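Local coordinates for protein hyaluronoglucosaminidase (Apis mellifera, PDB 1FCQ) that probably hydrolyses hyaluronan as a family 56 glycosidase of bee venom, in which it is a major allergen, at residues A[93-98]-A[170-175]; A[117-122]-A[131-136]; A[305-310]-A[314-319]. All coordinates share one frame; numbering follows the deposited sequence.

How the contacts relate
Following the chain from its N terminus, segment 93-98 comes first, at the end of helix 84-98. The chain then runs through strand 107-111 to contact 2, where the loop residues 117-122 meet residues 131-136 of helix 127-140, nine residues further on. Helix 146-175 comes next, and its last residues close contact 1, so the short loop of contact 2 is enclosed within the longer one of contact 1. Contact 3 follows in series, joining the loop after strand 297-301 to the C-terminal helix 310-328. Contacts 2 and 3 lie on opposite sides of the chain's centre, with their own centres about 40 Å apart. All three involve helices or loops around the parallel strands of the TIM barrel.

Contact 1. Residues A[93-98]-A[170-175]; sequences DHLINQ and KAAKRM
Two helices of the TIM barrel, 84-98 and 146-175, meet near their C-terminal ends, where Leu95 reaches across to Ala172 and Met175. The closest pair of CA atoms, those of Leu95 and Ala172, are 7.5 Å apart, and the surface buried between the segments is modest, 139 Å². On helix 84-98, Leu95 makes both of the close contacts, and its two methyl groups divide the work. CD1 comes down on Ala172, lying 3.7 Å from Ala172 CA. It is almost as near the methyl group, with 3.8 Å between Leu95 CD1 and Ala172 CB, so the small residue admits the branch as far as the helix backbone. The other methyl goes toward the next turn, where Leu95 CD2 stands 4.2 Å from Met175 CB.

The torsions account for this reach. With CG of Leu95 opposite the backbone N (chi1 -177°), the branch point is carried out from its own helix along a CB that already faces the partner. Met175 also directs its CB toward Leu95, and that atom is marginally the nearest to the leucine; the chain, extended beyond CG (chi2 169°), lays SD alongside the same methyl, 4.3 Å from Leu95 CD2. The leucine and methionine side chains pass at a slant. No hydrogen bond joins the segments; the evidence is for apolar contact alone, with Leu95 and Ala172 buried and Met175 nearer the outside.

Neighbouring elements close round the pair. Trp181 of strand 180-183, one of the parallel barrel strands, touches both Leu95 and Ala172, so Trp181 lies against both helices at this point. Arg176, just past the end of helix 146-175, also meets Leu95, while Phe91 and Arg92 extend the contact of helix 84-98 back to Ala172 and Met175 respectively.

Contact 2. Residues A[117-122]-A[131-136]; sequences PIFRQN and KLSVEV
Phe119 projects from the loop that follows barrel strand 107-111 and meets Ser133 and Val134 on the next helix, 127-140, of this TIM-barrel enzyme. The contact is small, burying 99 Å² in all, and the backbones stay well apart: the nearest CA atoms, of Phe119 and Ser133, are separated by 9.3 Å. The ring spans most of that gap and is met by Ser133 CB and Val134 CG2. It is swung clear of the loop by a chi1 of -172°, with CG trans to N.

The apolar contact is made by the ring's rim. Phe119 CE1 lies 3.6 Å from Ser133 CB, and Phe119 CZ, the next atom round, is 4.4 Å from Val134 CG2. Both partners sit at the edge near the ring plane, so successive rim carbons meet successive helix residues. Ala153 and Phe157 of helix 146-175 touch Val134 and Ser133 respectively, which places that longer helix beside the same surface.

Polar interactions hold each side separately, as no hydrogen bond crosses between the segments. In the loop, Gln121 N bonds to Ile118 O and Asn122 N to Phe119 O, giving a tight bend, and Phe119 N is bonded to Glu158 in helix 146-175. Asn122 ND2 adds a weak bond to Phe119 O at 3.4 Å. On the helix, the buried hydroxyl of Ser133 bonds mainly to Tyr129 O, one turn earlier; Gln80 OE1 is also within hydrogen-bonding range, and the two acceptors compete for or share the one proton. The Tyr129 bond is probably what chiefly fixes its rotation, with OG lying anti to the carbonyl carbon (chi1 -64°). In that position Ser133 OG also falls in the plane of the aromatic ring, at its edge, 3.7 Å from Phe119 CE1.

Contact 3. Residues A[305-310]-A[314-319]; sequences DDINTK and LQFREY
The ring of Phe316 is approached obliquely by the methyl CG2 of Ile307, while Tyr268 meets it with the two ring planes at about 40°. Most of the Ile307 contact falls at the root of the ring: CG2 is 3.5 Å from Phe316 CB and 4.0 Å from Phe316 CG. Both residues are buried, both aim CB at the other segment, and their side chains run across each other at a slant. In Ile307 it is CG1 that sits between the backbone N and the carbonyl carbon (chi1 40°), which turns CG2 toward the phenylalanine.

Ile307 lies in the loop that leads from strand 297-301 of the TIM barrel to the C-terminal helix 310-328, and Phe316 lies in that helix, so the contact folds the loop back on the helix it precedes. Thr309 is the N-cap of that helix, its OG1 taking a hydrogen bond from Lys312 N.

The first helical turn supplies the polar link between the segments. Leu314 N donates to Lys310 O over 2.8 Å, with an N-H...O angle of 163°, the expected i to i+4 bond. Beside it, the Leu314 side chain bends back past the same carbonyl, CG standing 3.4 Å from Lys310 O. Further out, Leu314 CD1 reaches Lys310 CG at 4.1 Å, so the aliphatic part of the exposed lysine packs against the leucine.

Contact 1. Residues A[93-98]-A[170-175]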
# COMPACT_ATOMS: atom_id res chain seq x y z
N ASP A 93 -2.88 13.16 15.36
CA ASP A 93 -1.67 13.14 16.18
C ASP A 93 -0.56 12.30 15.56
O ASP A 93 0.60 12.70 15.58
CB ASP A 93 -1.98 12.64 17.58
CG ASP A 93 -2.74 13.68 18.39
OD1 ASP A 93 -3.00 14.79 17.91
OD2 ASP A 93 -3.08 13.32 19.54
N HIS A 94 -0.91 11.15 14.99
CA HIS A 94 0.10 10.30 14.35
C HIS A 94 0.73 11.03 13.17
O HIS A 94 1.95 11.04 13.00
CB HIS A 94 -0.47 8.97 13.88
CG HIS A 94 -0.66 7.88 14.88
ND1 HIS A 94 0.09 7.82 16.04
CD2 HIS A 94 -1.47 6.79 14.91
CE1 HIS A 94 -0.27 6.77 16.74
NE2 HIS A 94 -1.21 6.12 16.08
N LEU A 95 -0.09 11.66 12.33
CA LEU A 95 0.42 12.39 11.17
C LEU A 95 1.34 13.52 11.59
O LEU A 95 2.45 13.65 11.07
CB LEU A 95 -0.77 12.87 10.32
CG LEU A 95 -0.41 13.60 9.03
CD1 LEU A 95 -1.52 13.41 8.00
CD2 LEU A 95 -0.21 15.07 9.34
N ILE A 96 0.93 14.31 12.58
CA ILE A 96 1.73 15.44 13.04
C ILE A 96 3.02 14.96 13.66
O ILE A 96 4.11 15.51 13.44
CB ILE A 96 0.93 16.35 14.00
CG1 ILE A 96 -0.23 16.99 13.23
CG2 ILE A 96 1.84 17.41 14.61
CD1 ILE A 96 -1.26 17.65 14.13
N ASN A 97 2.95 13.88 14.46
CA ASN A 97 4.15 13.34 15.06
C ASN A 97 5.18 12.86 14.06
O ASN A 97 6.37 13.04 14.27
CB ASN A 97 3.80 12.15 15.97
CG ASN A 97 3.87 12.71 17.39
OD1 ASN A 97 3.15 13.65 17.71
ND2 ASN A 97 4.78 12.16 18.15
N GLN A 98 4.72 12.21 12.98
CA GLN A 98 5.60 11.59 12.02
C GLN A 98 6.02 12.49 10.88
O GLN A 98 7.07 12.33 10.28
CB GLN A 98 4.96 10.31 11.46
CG GLN A 98 4.72 9.24 12.53
CD GLN A 98 5.99 8.66 13.09
OE1 GLN A 98 6.26 7.46 12.99
NE2 GLN A 98 6.83 9.49 13.70
N LYS A 170 -8.89 12.72 3.36
CA LYS A 170 -9.19 14.15 3.32
C LYS A 170 -8.44 14.90 4.41
O LYS A 170 -7.87 15.97 4.16
CB LYS A 170 -10.68 14.42 3.54
CG LYS A 170 -11.54 14.40 2.30
CD LYS A 170 -13.00 14.67 2.69
CE LYS A 170 -13.20 15.96 3.46
NZ LYS A 170 -14.38 15.89 4.37
N ALA A 171 -8.37 14.32 5.61
CA ALA A 171 -7.63 14.91 6.71
C ALA A 171 -6.15 15.04 6.39
O ALA A 171 -5.55 16.09 6.59
CB ALA A 171 -7.84 14.13 8.00
N ALA A 172 -5.54 14.00 5.82
CA ALA A 172 -4.14 14.04 5.47
C ALA A 172 -3.87 15.14 4.45
O ALA A 172 -2.90 15.88 4.58
CB ALA A 172 -3.68 12.68 4.92
N LYS A 173 -4.74 15.19 3.43
CA LYS A 173 -4.56 16.19 2.38
C LYS A 173 -4.75 17.60 2.92
O LYS A 173 -4.06 18.54 2.47
CB LYS A 173 -5.50 15.90 1.21
CG LYS A 173 -5.08 14.69 0.39
CD LYS A 173 -6.07 14.42 -0.74
CE LYS A 173 -6.09 15.54 -1.78
NZ LYS A 173 -7.22 15.31 -2.73
N ARG A 174 -5.70 17.78 3.82
CA ARG A 174 -5.93 19.12 4.38
C ARG A 174 -4.78 19.56 5.27
O ARG A 174 -4.31 20.70 5.20
CB ARG A 174 -7.24 19.16 5.16
CG ARG A 174 -8.48 19.35 4.29
CD ARG A 174 -9.74 19.36 5.14
NE ARG A 174 -10.96 19.43 4.34
CZ ARG A 174 -12.18 19.53 4.85
NH1 ARG A 174 -12.38 19.57 6.16
NH2 ARG A 174 -13.23 19.59 4.03
N MET A 175 -4.27 18.64 6.10
CA MET A 175 -3.18 18.97 7.01
C MET A 175 -1.84 19.13 6.34
O MET A 175 -0.98 19.92 6.73
CB MET A 175 -3.08 17.86 8.07
CG MET A 175 -4.29 17.84 8.99
SD MET A 175 -4.30 16.34 9.99
CE MET A 175 -5.88 16.54 10.81

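Contact 2. Residues A[117-122]-A[131-136]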
# COMPACT_ATOMS: atom_id res chain seq x y z
N PRO A 117 -12.65 -1.69 1.39
CA PRO A 117 -13.92 -0.98 1.51
C PRO A 117 -15.04 -1.58 0.68
O PRO A 117 -16.20 -1.14 0.83
CB PRO A 117 -13.55 0.44 1.05
CG PRO A 117 -12.49 0.20 0.02
CD PRO A 117 -11.65 -0.93 0.60
N ILE A 118 -14.72 -2.53 -0.17
CA ILE A 118 -15.66 -3.29 -0.98
C ILE A 118 -15.90 -4.59 -0.21
O ILE A 118 -15.02 -5.43 -0.01
CB ILE A 118 -15.18 -3.63 -2.40
CG1 ILE A 118 -14.82 -2.38 -3.20
CG2 ILE A 118 -16.24 -4.47 -3.13
CD1 ILE A 118 -15.99 -1.44 -3.46
N PHE A 119 -17.15 -4.76 0.23
CA PHE A 119 -17.51 -5.91 1.06
C PHE A 119 -17.06 -7.23 0.45
O PHE A 119 -16.43 -8.07 1.10
CB PHE A 119 -19.03 -5.93 1.22
CG PHE A 119 -19.61 -6.92 2.19
CD1 PHE A 119 -19.53 -6.67 3.55
CD2 PHE A 119 -20.26 -8.06 1.76
CE1 PHE A 119 -20.06 -7.55 4.48
CE2 PHE A 119 -20.80 -8.95 2.68
CZ PHE A 119 -20.70 -8.68 4.03
N ARG A 120 -17.37 -7.42 -0.83
CA ARG A 120 -17.04 -8.65 -1.52
C ARG A 120 -15.58 -9.02 -1.53
O ARG A 120 -15.24 -10.21 -1.46
CB ARG A 120 -17.56 -8.56 -2.96
CG ARG A 120 -17.35 -9.87 -3.72
CD ARG A 120 -17.74 -9.64 -5.19
NE ARG A 120 -16.66 -8.90 -5.83
CZ ARG A 120 -15.58 -9.37 -6.43
NH1 ARG A 120 -15.36 -10.67 -6.57
NH2 ARG A 120 -14.69 -8.52 -6.93
N GLN A 121 -14.67 -8.05 -1.55
CA GLN A 121 -13.24 -8.33 -1.60
C GLN A 121 -12.61 -8.76 -0.29
O GLN A 121 -11.41 -9.07 -0.25
CB GLN A 121 -12.50 -7.10 -2.15
CG GLN A 121 -12.85 -6.82 -3.61
CD GLN A 121 -12.31 -5.49 -4.10
OE1 GLN A 121 -12.88 -4.83 -4.98
NE2 GLN A 121 -11.19 -5.12 -3.52
N ASN A 122 -13.36 -8.76 0.81
CA ASN A 122 -12.84 -9.26 2.08
C ASN A 122 -12.95 -10.78 2.11
O ASN A 122 -13.74 -11.38 2.86
CB ASN A 122 -13.60 -8.57 3.22
CG ASN A 122 -13.22 -7.09 3.22
OD1 ASN A 122 -12.11 -6.78 3.66
ND2 ASN A 122 -14.12 -6.25 2.73
N LYS A 131 -18.45 -11.78 7.95
CA LYS A 131 -19.26 -12.48 8.95
C LYS A 131 -19.76 -11.58 10.05
O LYS A 131 -20.95 -11.65 10.41
CB LYS A 131 -18.48 -13.65 9.57
CG LYS A 131 -17.93 -14.63 8.56
CD LYS A 131 -19.02 -15.29 7.74
CE LYS A 131 -18.43 -16.40 6.88
NZ LYS A 131 -19.45 -16.99 5.96
N LEU A 132 -18.92 -10.72 10.62
CA LEU A 132 -19.32 -9.84 11.69
C LEU A 132 -20.36 -8.84 11.21
O LEU A 132 -21.28 -8.55 11.95
CB LEU A 132 -18.12 -9.12 12.31
CG LEU A 132 -18.45 -8.15 13.44
CD1 LEU A 132 -19.17 -8.84 14.60
CD2 LEU A 132 -17.18 -7.47 13.94
N SER A 133 -20.20 -8.37 9.97
CA SER A 133 -21.18 -7.43 9.43
C SER A 133 -22.58 -8.05 9.44
O SER A 133 -23.53 -7.39 9.84
CB SER A 133 -20.82 -7.02 8.01
OG SER A 133 -19.57 -6.33 7.98
N VAL A 134 -22.68 -9.27 8.93
CA VAL A 134 -23.96 -9.98 8.89
C VAL A 134 -24.46 -10.30 10.29
O VAL A 134 -25.64 -10.08 10.60
CB VAL A 134 -23.84 -11.25 8.05
CG1 VAL A 134 -25.14 -12.06 8.15
CG2 VAL A 134 -23.55 -10.91 6.60
N GLU A 135 -23.58 -10.76 11.18
CA GLU A 135 -23.98 -11.08 12.55
C GLU A 135 -24.62 -9.90 13.25
O GLU A 135 -25.63 -10.02 13.94
CB GLU A 135 -22.78 -11.60 13.33
CG GLU A 135 -22.92 -11.80 14.82
CD GLU A 135 -21.57 -12.01 15.49
OE1 GLU A 135 -20.54 -12.20 14.80
OE2 GLU A 135 -21.55 -11.96 16.74
N VAL A 136 -24.05 -8.70 13.12
CA VAL A 136 -24.56 -7.50 13.74
C VAL A 136 -25.96 -7.16 13.21
O VAL A 136 -26.82 -6.82 14.03
CB VAL A 136 -23.57 -6.34 13.46
CG1 VAL A 136 -24.16 -4.98 13.80
CG2 VAL A 136 -22.30 -6.60 14.27

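Contact 3. Residues A[305-310]-A[314-319]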
# COMPACT_ATOMS: atom_id res chain seq x y z
N ASP A 305 12.51 -5.57 10.01
CA ASP A 305 13.06 -6.84 10.46
C ASP A 305 14.21 -7.36 9.62
O ASP A 305 14.96 -8.22 10.11
CB ASP A 305 11.95 -7.90 10.45
CG ASP A 305 10.74 -7.54 11.27
OD1 ASP A 305 10.89 -6.80 12.27
OD2 ASP A 305 9.63 -7.99 10.91
N ASP A 306 14.38 -6.91 8.39
CA ASP A 306 15.42 -7.40 7.51
C ASP A 306 16.72 -6.63 7.58
O ASP A 306 17.67 -7.03 6.90
CB ASP A 306 14.90 -7.46 6.06
CG ASP A 306 13.76 -8.45 5.91
OD1 ASP A 306 13.52 -9.19 6.90
OD2 ASP A 306 13.09 -8.54 4.87
N ILE A 307 16.79 -5.54 8.33
CA ILE A 307 17.99 -4.72 8.43
C ILE A 307 18.10 -4.06 9.81
O ILE A 307 18.28 -2.85 9.94
CB ILE A 307 18.03 -3.60 7.38
CG1 ILE A 307 16.63 -2.99 7.21
CG2 ILE A 307 18.56 -4.09 6.04
CD1 ILE A 307 16.67 -1.77 6.30
N ASN A 308 17.92 -4.89 10.84
CA ASN A 308 17.93 -4.36 12.20
C ASN A 308 19.14 -4.81 13.00
O ASN A 308 19.14 -4.79 14.23
CB ASN A 308 16.63 -4.73 12.91
CG ASN A 308 16.33 -6.20 12.91
OD1 ASN A 308 17.07 -7.04 12.38
ND2 ASN A 308 15.21 -6.58 13.52
N THR A 309 20.15 -5.31 12.29
CA THR A 309 21.41 -5.71 12.88
C THR A 309 22.50 -5.23 11.91
O THR A 309 22.22 -5.09 10.72
CB THR A 309 21.67 -7.20 13.13
OG1 THR A 309 21.84 -7.90 11.89
CG2 THR A 309 20.58 -7.86 13.94
N LYS A 310 23.71 -5.07 12.43
CA LYS A 310 24.80 -4.63 11.55
C LYS A 310 24.99 -5.60 10.41
O LYS A 310 25.16 -5.22 9.25
CB LYS A 310 26.09 -4.41 12.34
CG LYS A 310 27.20 -3.82 11.48
CD LYS A 310 28.33 -3.25 12.33
CE LYS A 310 29.36 -2.61 11.41
NZ LYS A 310 30.39 -1.85 12.17
N LEU A 314 24.82 -4.87 6.45
CA LEU A 314 25.87 -5.12 5.46
C LEU A 314 25.45 -6.07 4.35
O LEU A 314 25.86 -5.84 3.20
CB LEU A 314 27.11 -5.68 6.16
CG LEU A 314 27.81 -4.74 7.14
CD1 LEU A 314 28.78 -5.49 8.04
CD2 LEU A 314 28.51 -3.63 6.36
N GLN A 315 24.64 -7.08 4.65
CA GLN A 315 24.17 -7.98 3.60
C GLN A 315 23.23 -7.24 2.64
O GLN A 315 23.30 -7.43 1.41
CB GLN A 315 23.49 -9.21 4.18
CG GLN A 315 23.13 -10.28 3.16
CD GLN A 315 21.90 -10.02 2.32
OE1 GLN A 315 20.96 -9.41 2.81
NE2 GLN A 315 21.87 -10.45 1.07
N PHE A 316 22.37 -6.38 3.19
CA PHE A 316 21.47 -5.62 2.32
C PHE A 316 22.25 -4.65 1.45
O PHE A 316 21.98 -4.52 0.24
CB PHE A 316 20.37 -4.90 3.13
CG PHE A 316 19.56 -4.06 2.16
CD1 PHE A 316 18.80 -4.69 1.18
CD2 PHE A 316 19.61 -2.69 2.21
CE1 PHE A 316 18.07 -3.93 0.28
CE2 PHE A 316 18.88 -1.92 1.31
CZ PHE A 316 18.12 -2.55 0.34
N ARG A 317 23.27 -4.00 2.02
CA ARG A 317 24.11 -3.08 1.27
C ARG A 317 24.84 -3.83 0.15
O ARG A 317 24.94 -3.36 -0.96
CB ARG A 317 25.10 -2.37 2.20
CG ARG A 317 25.79 -1.20 1.52
CD ARG A 317 26.55 -0.32 2.50
NE ARG A 317 26.91 0.98 1.96
CZ ARG A 317 26.91 2.17 2.52
NH1 ARG A 317 26.51 2.42 3.76
NH2 ARG A 317 27.31 3.25 1.85
N GLU A 318 25.29 -5.06 0.43
CA GLU A 318 25.93 -5.86 -0.61
C GLU A 318 24.94 -6.14 -1.74
O GLU A 318 25.25 -5.99 -2.93
CB GLU A 318 26.36 -7.17 0.02
CG GLU A 318 27.30 -8.09 -0.71
CD GLU A 318 27.82 -9.18 0.23
OE1 GLU A 318 27.25 -10.28 0.13
OE2 GLU A 318 28.73 -8.91 1.03
N TYR A 319 23.70 -6.50 -1.39
CA TYR A 319 22.68 -6.76 -2.42
C TYR A 319 22.40 -5.52 -3.23
O TYR A 319 22.23 -5.53 -4.46
CB TYR A 319 21.39 -7.29 -1.78
CG TYR A 319 20.27 -7.51 -2.77
CD1 TYR A 319 20.30 -8.53 -3.70
CD2 TYR A 319 19.14 -6.69 -2.74
CE1 TYR A 319 19.27 -8.73 -4.60
CE2 TYR A 319 18.11 -6.89 -3.62
CZ TYR A 319 18.17 -7.89 -4.56
OH TYR A 319 17.12 -8.09 -5.42